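Local atomic coordinates of protein, Family 18 Chitinase (Crocus vernus, PDB entry 3SIM), a protein that probably hydrolyses the beta-1,4 glycosidic bonds of chitin, as a plant member of glycosyl hydrolase family 18 with a TIM-barrel fold. Residues A36-T40 against T91-Q95; N184-K188 against I250-T254. All coordinates share one frame; numbering follows the deposited sequence.

Contact 1. Residues A36-T40 against T91-Q95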
ATOM      1  N   ALA A  36       3.932   7.891  -5.528  1.00  9.92           N
ATOM      2  CA  ALA A  36       5.195   8.421  -5.946  1.00  9.51           C
ATOM      3  C   ALA A  36       5.810   7.417  -6.910  1.00 10.54           C
ATOM      4  O   ALA A  36       5.862   6.271  -6.615  1.00 10.56           O
ATOM      5  CB  ALA A  36       6.089   8.664  -4.800  1.00  8.67           C
ATOM      6  N   VAL A  37       6.216   7.905  -8.072  1.00  9.57           N
ATOM      7  CA  VAL A  37       6.739   7.132  -9.179  1.00 10.63           C
ATOM      8  C   VAL A  37       8.053   7.700  -9.741  1.00 10.15           C
ATOM      9  O   VAL A  37       8.155   8.865  -9.957  1.00 11.54           O
ATOM     10  CB  VAL A  37       5.712   7.000 -10.353  1.00 10.27           C
ATOM     11  CG1 VAL A  37       6.095   5.929 -11.277  1.00 11.38           C
ATOM     12  CG2 VAL A  37       4.333   6.764  -9.905  1.00 11.16           C
ATOM     13  N   ASP A  38       9.008   6.842 -10.018  1.00 10.58           N
ATOM     14  CA  ASP A  38      10.248   7.232 -10.665  1.00  9.99           C
ATOM     15  C   ASP A  38      10.155   7.260 -12.205  1.00 11.16           C
ATOM     16  O   ASP A  38      10.862   6.567 -12.883  1.00 11.01           O
ATOM     17  CB  ASP A  38      11.458   6.446 -10.163  1.00  9.86           C
ATOM     18  CG  ASP A  38      11.355   4.923 -10.375  1.00 12.73           C
ATOM     19  OD1 ASP A  38      10.280   4.365 -10.384  1.00 11.71           O
ATOM     20  OD2 ASP A  38      12.385   4.354 -10.580  1.00  8.99           O
ATOM     21  N   TYR A  39       9.242   8.089 -12.678  1.00  9.89           N
ATOM     22  CA  TYR A  39       8.967   8.357 -14.063  1.00 10.48           C
ATOM     23  C   TYR A  39       8.775   9.853 -14.225  1.00 10.87           C
ATOM     24  O   TYR A  39       8.413  10.519 -13.303  1.00  8.59           O
ATOM     25  CB  TYR A  39       7.727   7.600 -14.550  1.00 10.69           C
ATOM     26  CG  TYR A  39       7.930   6.191 -15.125  1.00 13.74           C
ATOM     27  CD1 TYR A  39       7.575   5.887 -16.433  1.00 11.95           C
ATOM     28  CD2 TYR A  39       8.465   5.166 -14.355  1.00 15.17           C
ATOM     29  CE1 TYR A  39       7.761   4.628 -16.930  1.00 15.75           C
ATOM     30  CE2 TYR A  39       8.648   3.918 -14.854  1.00 15.31           C
ATOM     31  CZ  TYR A  39       8.296   3.643 -16.145  1.00 16.15           C
ATOM     32  OH  TYR A  39       8.458   2.409 -16.619  1.00 20.34           O
ATOM     33  N   THR A  40       8.993  10.306 -15.433  1.00 11.58           N
ATOM     34  CA  THR A  40       8.870  11.699 -15.788  1.00 11.89           C
ATOM     35  C   THR A  40       7.451  12.216 -15.601  1.00 12.95           C
ATOM     36  O   THR A  40       6.536  11.520 -15.787  1.00 12.62           O
ATOM     37  CB  THR A  40       9.394  12.035 -17.247  1.00 12.16           C
ATOM     38  OG1 THR A  40       8.670  11.298 -18.219  1.00 11.64           O
ATOM     39  CG2 THR A  40      10.914  11.818 -17.389  1.00 12.47           C
ATOM     40  N   THR A  91       2.481   1.842 -18.819  1.00 15.64           N
ATOM     41  CA  THR A  91       2.690   0.859 -17.795  1.00 15.45           C
ATOM     42  C   THR A  91       3.929   1.236 -16.923  1.00 13.48           C
ATOM     43  O   THR A  91       4.919   1.599 -17.428  1.00 13.10           O
ATOM     44  CB  THR A  91       2.794  -0.553 -18.383  1.00 16.31           C
ATOM     45  OG1 THR A  91       1.581  -0.892 -19.016  1.00 15.47           O
ATOM     46  CG2 THR A  91       3.099  -1.556 -17.310  1.00 16.09           C
ATOM     47  N   VAL A  92       3.821   1.127 -15.611  1.00 12.20           N
ATOM     48  CA  VAL A  92       4.963   1.317 -14.733  1.00 10.78           C
ATOM     49  C   VAL A  92       5.795   0.014 -14.560  1.00 10.71           C
ATOM     50  O   VAL A  92       5.411  -0.928 -13.913  1.00 10.03           O
ATOM     51  CB  VAL A  92       4.580   1.945 -13.348  1.00 10.76           C
ATOM     52  CG1 VAL A  92       5.719   1.996 -12.452  1.00 10.68           C
ATOM     53  CG2 VAL A  92       3.958   3.295 -13.513  1.00 10.49           C
ATOM     54  N   GLN A  93       6.949   0.052 -15.183  1.00  9.81           N
ATOM     55  CA  GLN A  93       7.936  -1.009 -15.190  1.00 10.89           C
ATOM     56  C   GLN A  93       9.080  -0.664 -14.244  1.00 12.42           C
ATOM     57  O   GLN A  93       9.670   0.380 -14.417  1.00 12.80           O
ATOM     58  CB  GLN A  93       8.500  -1.237 -16.601  1.00 11.35           C
ATOM     59  CG  GLN A  93       7.485  -1.719 -17.652  1.00 11.96           C
ATOM     60  CD  GLN A  93       7.182  -3.188 -17.612  1.00 12.05           C
ATOM     61  OE1 GLN A  93       6.300  -3.631 -18.293  1.00 15.57           O
ATOM     62  NE2 GLN A  93       7.872  -3.927 -16.778  1.00  9.04           N
ATOM     63  N   PHE A  94       9.379  -1.525 -13.269  1.00 11.79           N
ATOM     64  CA  PHE A  94      10.580  -1.325 -12.457  1.00 13.20           C
ATOM     65  C   PHE A  94      11.826  -1.448 -13.321  1.00 14.12           C
ATOM     66  O   PHE A  94      12.033  -2.425 -13.954  1.00 14.36           O
ATOM     67  CB  PHE A  94      10.726  -2.284 -11.267  1.00 13.11           C
ATOM     68  CG  PHE A  94      11.826  -1.911 -10.312  1.00 14.33           C
ATOM     69  CD1 PHE A  94      11.579  -1.102  -9.258  1.00 13.05           C
ATOM     70  CD2 PHE A  94      13.122  -2.318 -10.495  1.00 15.23           C
ATOM     71  CE1 PHE A  94      12.566  -0.733  -8.423  1.00 10.68           C
ATOM     72  CE2 PHE A  94      14.089  -1.935  -9.612  1.00 15.66           C
ATOM     73  CZ  PHE A  94      13.802  -1.142  -8.605  1.00 13.19           C
ATOM     74  N   GLN A  95      12.630  -0.411 -13.293  1.00 13.42           N
ATOM     75  CA  GLN A  95      13.854  -0.334 -14.049  1.00 14.13           C
ATOM     76  C   GLN A  95      14.992   0.330 -13.288  1.00 14.18           C
ATOM     77  O   GLN A  95      14.839   1.436 -12.864  1.00 11.46           O
ATOM     78  CB  GLN A  95      13.636   0.455 -15.343  1.00 15.77           C
ATOM     79  CG  GLN A  95      12.383   0.186 -16.105  1.00 19.83           C
ATOM     80  CD  GLN A  95      12.347   0.898 -17.416  1.00 24.20           C
ATOM     81  OE1 GLN A  95      13.293   0.888 -18.140  1.00 26.46           O
ATOM     82  NE2 GLN A  95      11.254   1.517 -17.712  1.00 24.47           N
TER
HETATM   83  O   HOH W   1      13.532   3.825 -13.079  1.00 21.10           O
HETATM   84  O   HOH W   2      11.622   1.759 -11.328  1.00 21.41           O
HETATM   85  O   HOH W   3       7.504   2.020 -19.436  1.00 23.44           O
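Where barrel strand 28-37 gives way to its following loop, Tyr-39 reaches across to the segment 91-95, and its hydroxyl is the polar centre of the joint. Two N-H groups donate to Tyr-39 OH: the backbone N of Gln-93, at 3.1 Å, and the side-chain NE2 of Gln-95, also at 3.1 Å. The latter bond lies almost within the amide plane of Gln-95, which stands 67° from the phenol ring. A water 3.0 Å from Tyr-39 OH lies in the ring plane at the edge. Beside this polar end, Tyr-39 CE2 touches Val-92 CG1 at 4.2 Å, while Val-37 CG1, which chi1 of -164° swings opposite the backbone N, packs against both methyls of Val-92. An inverse gamma turn centred on Asp-38 bends the chain between Val-37 and Tyr-39. Two waters link Asp-38 OD2 to the backbone N and O of Gln-95, and the carboxylate is bonded chiefly to Tyr-126 OH, through OD1, and also to Trp-102 NE1, through OD2. Val-87 of strand 86-87 covers the apolar part, and Trp-102 brings in helix 99-116, so the contact ties strand 28-37 to the loop running from strand 90-91 to that helix.

Contact 2. Residues N184-K188 against I250-T254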
ATOM      1  N   ASN A 184       0.389  -5.992   2.939  1.00  8.39           N
ATOM      2  CA  ASN A 184      -0.906  -5.673   2.462  1.00  7.51           C
ATOM      3  C   ASN A 184      -1.254  -6.452   1.182  1.00  6.90           C
ATOM      4  O   ASN A 184      -1.237  -5.918   0.115  1.00  7.05           O
ATOM      5  CB  ASN A 184      -1.117  -4.171   2.331  1.00  7.59           C
ATOM      6  CG  ASN A 184      -0.719  -3.375   3.582  1.00 11.42           C
ATOM      7  OD1 ASN A 184      -0.921  -3.761   4.714  1.00 10.35           O
ATOM      8  ND2 ASN A 184      -0.209  -2.232   3.325  1.00 10.75           N
ATOM      9  N   TYR A 185      -1.576  -7.733   1.363  1.00  6.49           N
ATOM     10  CA  TYR A 185      -1.789  -8.645   0.253  1.00  6.96           C
ATOM     11  C   TYR A 185      -3.060  -8.235  -0.447  1.00  7.45           C
ATOM     12  O   TYR A 185      -3.977  -7.883   0.157  1.00  8.00           O
ATOM     13  CB  TYR A 185      -1.838 -10.122   0.668  1.00  6.99           C
ATOM     14  CG  TYR A 185      -1.410 -11.103  -0.356  1.00  8.36           C
ATOM     15  CD1 TYR A 185      -2.329 -11.802  -1.120  1.00  7.86           C
ATOM     16  CD2 TYR A 185      -0.083 -11.370  -0.569  1.00  9.97           C
ATOM     17  CE1 TYR A 185      -1.944 -12.749  -2.046  1.00  4.75           C
ATOM     18  CE2 TYR A 185       0.324 -12.259  -1.487  1.00  9.56           C
ATOM     19  CZ  TYR A 185      -0.602 -12.951  -2.254  1.00 10.74           C
ATOM     20  OH  TYR A 185      -0.190 -13.810  -3.198  1.00 10.65           O
ATOM     21  N   GLN A 186      -2.986  -8.202  -1.752  1.00  8.38           N
ATOM     22  CA  GLN A 186      -4.021  -7.716  -2.635  1.00  8.83           C
ATOM     23  C   GLN A 186      -5.005  -8.885  -3.028  1.00  9.64           C
ATOM     24  O   GLN A 186      -4.948  -9.455  -4.088  1.00 10.24           O
ATOM     25  CB  GLN A 186      -3.413  -6.919  -3.817  1.00  8.88           C
ATOM     26  CG  GLN A 186      -2.612  -5.647  -3.517  1.00  8.65           C
ATOM     27  CD  GLN A 186      -2.407  -4.759  -4.758  1.00 13.74           C
ATOM     28  OE1 GLN A 186      -1.313  -4.376  -5.081  1.00 12.10           O
ATOM     29  NE2 GLN A 186      -3.476  -4.466  -5.423  1.00  5.77           N
ATOM     30  N   PHE A 187      -5.888  -9.200  -2.118  1.00  9.92           N
ATOM     31  CA  PHE A 187      -6.861 -10.258  -2.293  1.00 11.17           C
ATOM     32  C   PHE A 187      -7.857  -9.950  -3.447  1.00 11.81           C
ATOM     33  O   PHE A 187      -8.404 -10.822  -4.008  1.00 11.39           O
ATOM     34  CB  PHE A 187      -7.523 -10.715  -0.976  1.00  9.60           C
ATOM     35  CG  PHE A 187      -6.602 -11.460  -0.035  1.00 11.18           C
ATOM     36  CD1 PHE A 187      -6.424 -12.809  -0.118  1.00  9.74           C
ATOM     37  CD2 PHE A 187      -5.915 -10.793   0.925  1.00  8.27           C
ATOM     38  CE1 PHE A 187      -5.578 -13.449   0.727  1.00 12.78           C
ATOM     39  CE2 PHE A 187      -5.094 -11.431   1.756  1.00 10.26           C
ATOM     40  CZ  PHE A 187      -4.906 -12.754   1.656  1.00 10.82           C
ATOM     41  N   LYS A 188      -7.984  -8.698  -3.826  1.00 12.21           N
ATOM     42  CA  LYS A 188      -8.842  -8.356  -4.950  1.00 13.42           C
ATOM     43  C   LYS A 188      -8.348  -8.950  -6.294  1.00 13.22           C
ATOM     44  O   LYS A 188      -9.060  -9.033  -7.213  1.00 12.07           O
ATOM     45  CB  LYS A 188      -9.194  -6.866  -5.014  1.00 14.52           C
ATOM     46  CG  LYS A 188      -8.085  -5.910  -4.977  1.00 19.39           C
ATOM     47  CD  LYS A 188      -7.606  -5.639  -3.534  0.50 20.06           C
ATOM     48  CE  LYS A 188      -6.534  -4.609  -3.468  1.00 24.14           C
ATOM     49  NZ  LYS A 188      -6.352  -4.098  -4.692  1.00 18.44           N
ATOM     50  N   ILE A 250      -6.920  -4.819   8.264  1.00  9.65           N
ATOM     51  CA  ILE A 250      -7.622  -4.711   7.003  1.00  8.95           C
ATOM     52  C   ILE A 250      -7.136  -3.499   6.162  1.00  9.84           C
ATOM     53  O   ILE A 250      -7.036  -2.404   6.646  1.00  8.49           O
ATOM     54  CB  ILE A 250      -9.155  -4.592   7.161  1.00  9.65           C
ATOM     55  CG1 ILE A 250      -9.755  -5.786   7.861  1.00  7.99           C
ATOM     56  CG2 ILE A 250      -9.821  -4.289   5.834  1.00  8.28           C
ATOM     57  CD1 ILE A 250     -10.994  -5.560   8.525  1.00  9.69           C
ATOM     58  N   ALA A 251      -6.872  -3.755   4.909  1.00  7.44           N
ATOM     59  CA  ALA A 251      -6.480  -2.737   3.944  1.00  7.05           C
ATOM     60  C   ALA A 251      -7.543  -2.442   2.834  1.00  7.67           C
ATOM     61  O   ALA A 251      -8.087  -3.322   2.223  1.00  6.39           O
ATOM     62  CB  ALA A 251      -5.204  -3.114   3.334  1.00  5.96           C
ATOM     63  N   VAL A 252      -7.768  -1.199   2.552  1.00  7.40           N
ATOM     64  CA  VAL A 252      -8.761  -0.826   1.583  1.00  7.49           C
ATOM     65  C   VAL A 252      -8.215   0.006   0.350  1.00  8.11           C
ATOM     66  O   VAL A 252      -7.487   0.933   0.532  1.00  9.12           O
ATOM     67  CB  VAL A 252      -9.913  -0.091   2.282  1.00  8.74           C
ATOM     68  CG1 VAL A 252     -10.943   0.380   1.296  1.00  9.38           C
ATOM     69  CG2 VAL A 252     -10.526  -0.888   3.396  1.00  6.11           C
ATOM     70  N   TRP A 253      -8.577  -0.381  -0.865  1.00  7.83           N
ATOM     71  CA  TRP A 253      -8.306   0.288  -2.129  1.00  8.58           C
ATOM     72  C   TRP A 253      -9.659   0.784  -2.751  1.00  8.27           C
ATOM     73  O   TRP A 253     -10.406   0.026  -3.219  1.00  6.69           O
ATOM     74  CB  TRP A 253      -7.554  -0.678  -3.075  1.00  9.27           C
ATOM     75  CG  TRP A 253      -6.067  -0.844  -2.905  1.00 10.70           C
ATOM     76  CD1 TRP A 253      -5.104  -0.131  -3.517  1.00 14.85           C
ATOM     77  CD2 TRP A 253      -5.383  -1.802  -2.100  1.00 12.25           C
ATOM     78  NE1 TRP A 253      -3.888  -0.536  -3.120  1.00 15.90           N
ATOM     79  CE2 TRP A 253      -4.024  -1.579  -2.260  1.00 10.28           C
ATOM     80  CE3 TRP A 253      -5.791  -2.818  -1.252  1.00 13.55           C
ATOM     81  CZ2 TRP A 253      -3.077  -2.332  -1.610  1.00 14.36           C
ATOM     82  CZ3 TRP A 253      -4.842  -3.550  -0.602  1.00 14.35           C
ATOM     83  CH2 TRP A 253      -3.504  -3.310  -0.794  1.00 11.83           C
ATOM     84  N   THR A 254      -9.997   2.050  -2.678  1.00  8.75           N
ATOM     85  CA  THR A 254      -9.234   3.151  -2.160  1.00  8.61           C
ATOM     86  C   THR A 254     -10.262   4.190  -1.658  1.00  9.71           C
ATOM     87  O   THR A 254     -11.427   4.051  -1.934  1.00  9.48           O
ATOM     88  CB  THR A 254      -8.381   3.871  -3.285  1.00  8.89           C
ATOM     89  OG1 THR A 254      -9.242   4.542  -4.175  1.00  7.52           O
ATOM     90  CG2 THR A 254      -7.421   2.926  -4.036  1.00  4.86           C
TER
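This is a buried packing contact inside the mouth of the barrel, in which the indole of Trp-253, at the end of strand 250-253, meets the chain leaving strand 182-184. Strand 215-220 lies between these two in the sheet, so the segments meet through inward-pointing side chains. Here Asn-184 CB and Ala-251 CB approach to 4.3 Å. The Asn-184 amide is held on both of its polar atoms, OD1 by His-182 ND1 and ND2 by Tyr-6 OH.

The indole carries most of the contact. With chi1 -81° and chi2 -91° the six-membered ring is turned toward Asn-184: Trp-253 CH2 lies 4.0 Å from Asn-184 CB and 3.6 Å from Asn-184 O, which sits at the ring edge near its plane. Over one face come the side chains of Gln-186 and Lys-188. Gln-186 makes an off-centre CH-pi contact, CG lying 4.1 Å from the centroid of the six-membered ring of Trp-253. Toward the five-membered ring the ammonium of Lys-188 is placed for a cation-pi pair, NZ being 3.9 Å from its centroid and 29° off the normal, although the end of this lysine is modelled too tightly against the ring and the exact position of its tip is doubtful.

Tyr-6 of strand 2-7 stacks with the indole, and Glu-127, which ends the DxxDxDxE signature of family 18, touches Gln-186. A cis peptide joins Trp-253 to Thr-254, which N-caps helix 255-258. A tryptophan ending the last barrel strand and followed by a non-proline cis peptide is a hallmark of family 18 chitinases, where it commonly floors the sugar-binding site, and Trp-253 is probably its counterpart.

In the fold
From the N terminus, the chain runs through strands 2-7 and 28-37 and then, beyond strand 76-83 and the hairpin 86-91, closes contact 1 by bringing 91-95 back to 36-40. Contact 2 opens much later, after strand 182-184, and closes at the final barrel strand, 250-253. The two loops therefore follow one another in series, neither nesting nor crossing. Their centres lie 21 Å apart and their nearest atoms about 12 Å, without touching, yet both reach the same barrel sheet. Contact 1 ties the end of strand 28-37 to the approach to helix 99-116; contact 2 joins the end of strand 182-184 and its loop to strand 250-253, skipping strand 215-220.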